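Local coordinates for protein heat-inducible transcription repressor HrcA (Thermotoga maritima, PDB 1STZ) that probably represses class I heat shock genes, the grpE-dnaK-dnaJ and groELS operons, by binding DNA, at residues L145-V150 with F162-E167. Residues are numbered along the deposited sequence; the frame is centred on the assembly and turned at random.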
# COMPACT_ATOMS: atom_id res chain seq x y z
N LEU A 145 0.87 -0.83 32.96
CA LEU A 145 0.66 -1.86 31.94
C LEU A 145 0.67 -3.21 32.65
O LEU A 145 1.72 -3.83 32.80
CB LEU A 145 1.79 -1.80 30.91
CG LEU A 145 1.51 -1.64 29.41
CD1 LEU A 145 2.71 -2.11 28.59
CD2 LEU A 145 0.27 -2.37 28.98
N LYS A 146 -0.50 -3.66 33.11
CA LYS A 146 -0.59 -4.96 33.77
C LYS A 146 -0.26 -6.11 32.80
O LYS A 146 -0.71 -6.13 31.67
CB LYS A 146 -1.98 -5.16 34.36
CG LYS A 146 -2.26 -4.32 35.59
CD LYS A 146 -3.26 -5.03 36.51
CE LYS A 146 -3.28 -4.44 37.92
NZ LYS A 146 -4.17 -5.26 38.80
N ILE A 147 0.55 -7.06 33.26
CA ILE A 147 0.76 -8.32 32.56
C ILE A 147 -0.43 -9.24 32.87
O ILE A 147 -0.60 -9.68 34.01
CB ILE A 147 2.08 -8.98 33.00
CG1 ILE A 147 3.29 -8.10 32.64
CG2 ILE A 147 2.22 -10.38 32.38
CD1 ILE A 147 4.56 -8.46 33.39
N LEU A 148 -1.25 -9.52 31.87
CA LEU A 148 -2.46 -10.34 32.05
C LEU A 148 -2.17 -11.83 31.96
O LEU A 148 -2.92 -12.65 32.48
CB LEU A 148 -3.51 -9.98 30.99
CG LEU A 148 -3.88 -8.49 30.88
CD1 LEU A 148 -4.78 -8.24 29.70
CD2 LEU A 148 -4.54 -8.00 32.16
N ARG A 149 -1.08 -12.18 31.27
CA ARG A 149 -0.70 -13.58 31.05
C ARG A 149 0.71 -13.70 30.45
O ARG A 149 1.11 -12.87 29.65
CB ARG A 149 -1.69 -14.22 30.08
CG ARG A 149 -1.48 -15.69 29.81
CD ARG A 149 -2.60 -16.29 29.01
NE ARG A 149 -2.23 -17.57 28.41
CZ ARG A 149 -2.75 -18.06 27.29
NH1 ARG A 149 -3.68 -17.37 26.64
NH2 ARG A 149 -2.33 -19.23 26.82
N VAL A 150 1.42 -14.76 30.82
CA VAL A 150 2.75 -15.05 30.27
C VAL A 150 2.69 -16.37 29.53
O VAL A 150 2.33 -17.39 30.11
CB VAL A 150 3.81 -15.14 31.36
CG1 VAL A 150 5.18 -15.46 30.76
CG2 VAL A 150 3.86 -13.86 32.17
N PHE A 162 8.26 -17.02 23.56
CA PHE A 162 7.83 -16.30 24.74
C PHE A 162 7.03 -15.08 24.31
O PHE A 162 7.33 -14.48 23.29
CB PHE A 162 9.05 -15.87 25.58
CG PHE A 162 8.74 -14.81 26.61
CD1 PHE A 162 8.22 -15.15 27.86
CD2 PHE A 162 8.98 -13.47 26.34
CE1 PHE A 162 7.95 -14.17 28.80
CE2 PHE A 162 8.70 -12.50 27.27
CZ PHE A 162 8.18 -12.85 28.51
N SER A 163 6.05 -14.71 25.11
CA SER A 163 5.35 -13.44 24.96
C SER A 163 4.51 -13.14 26.19
O SER A 163 4.35 -13.98 27.07
CB SER A 163 4.45 -13.44 23.72
OG SER A 163 3.59 -14.56 23.71
N ILE A 164 4.01 -11.92 26.28
CA ILE A 164 3.09 -11.57 27.34
C ILE A 164 1.84 -11.00 26.71
O ILE A 164 1.88 -10.46 25.62
CB ILE A 164 3.70 -10.56 28.34
CG1 ILE A 164 4.03 -9.23 27.65
CG2 ILE A 164 4.93 -11.14 28.98
CD1 ILE A 164 4.56 -8.17 28.59
N LEU A 165 0.74 -11.13 27.43
CA LEU A 165 -0.52 -10.52 27.05
C LEU A 165 -0.68 -9.29 27.90
O LEU A 165 -0.43 -9.31 29.10
CB LEU A 165 -1.69 -11.45 27.34
CG LEU A 165 -2.60 -11.75 26.17
CD1 LEU A 165 -3.20 -10.45 25.62
CD2 LEU A 165 -1.84 -12.52 25.06
N THR A 166 -1.19 -8.25 27.27
CA THR A 166 -1.43 -6.98 27.91
C THR A 166 -2.84 -6.53 27.47
O THR A 166 -3.43 -7.19 26.64
CB THR A 166 -0.27 -6.10 27.43
OG1 THR A 166 0.69 -5.93 28.49
CG2 THR A 166 -0.68 -4.77 26.96
N GLU A 167 -3.38 -5.44 28.02
CA GLU A 167 -4.69 -4.92 27.58
C GLU A 167 -4.67 -4.44 26.13
O GLU A 167 -5.73 -4.33 25.50
CB GLU A 167 -5.22 -3.82 28.52
CG GLU A 167 -4.43 -2.51 28.49
CD GLU A 167 -5.15 -1.38 29.19
OE1 GLU A 167 -4.53 -0.71 30.04
OE2 GLU A 167 -6.36 -1.18 28.92
O HOH W 1 -2.72 -4.59 30.61
O HOH W 2 -3.19 -2.33 31.95
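Val150 and Ile164 face each other as a non-hydrogen-bonded pair in an antiparallel beta hairpin, strands 149-154 and 159-166 of a three-stranded sheet. Both side chains lie on the face that also carries Phe162, with helix 184-195 packed over Val150 and helix 215-224 over the phenyl ring. Val150 holds CG1 anti to its backbone N (chi1 179°), which carries that methyl obliquely to the Phe162 ring, 3.6 Å from CE1. Beyond Val150, Ile147 CG1 comes within 4.2 Å of Ile164 CD1.

Arg149 and Leu165 rise from the other face, and their side chains meet near their roots, CB to CB at 3.9 Å. The extended Arg149 chain then leads away, and its NH1 bonds Val155 O of the second subunit, while Leu165 packs on Tyr159 of that subunit.

Toward the open end, Leu148 N donates to Leu165 O at 2.9 Å, tilted 28° from the carbonyl plane, and Leu148 lays CD1 against the backbone of Thr166. The Leu145 side chain crosses that of Thr166 at about a right angle, CD2 pressed against CG2 at 3.3 Å, closer than usual for two carbons. Two waters then bridge the two segments: one joins Lys146 O to Glu167 N, and the other accepts from Lys146 N and donates to Glu167 OE1 at 2.8 Å.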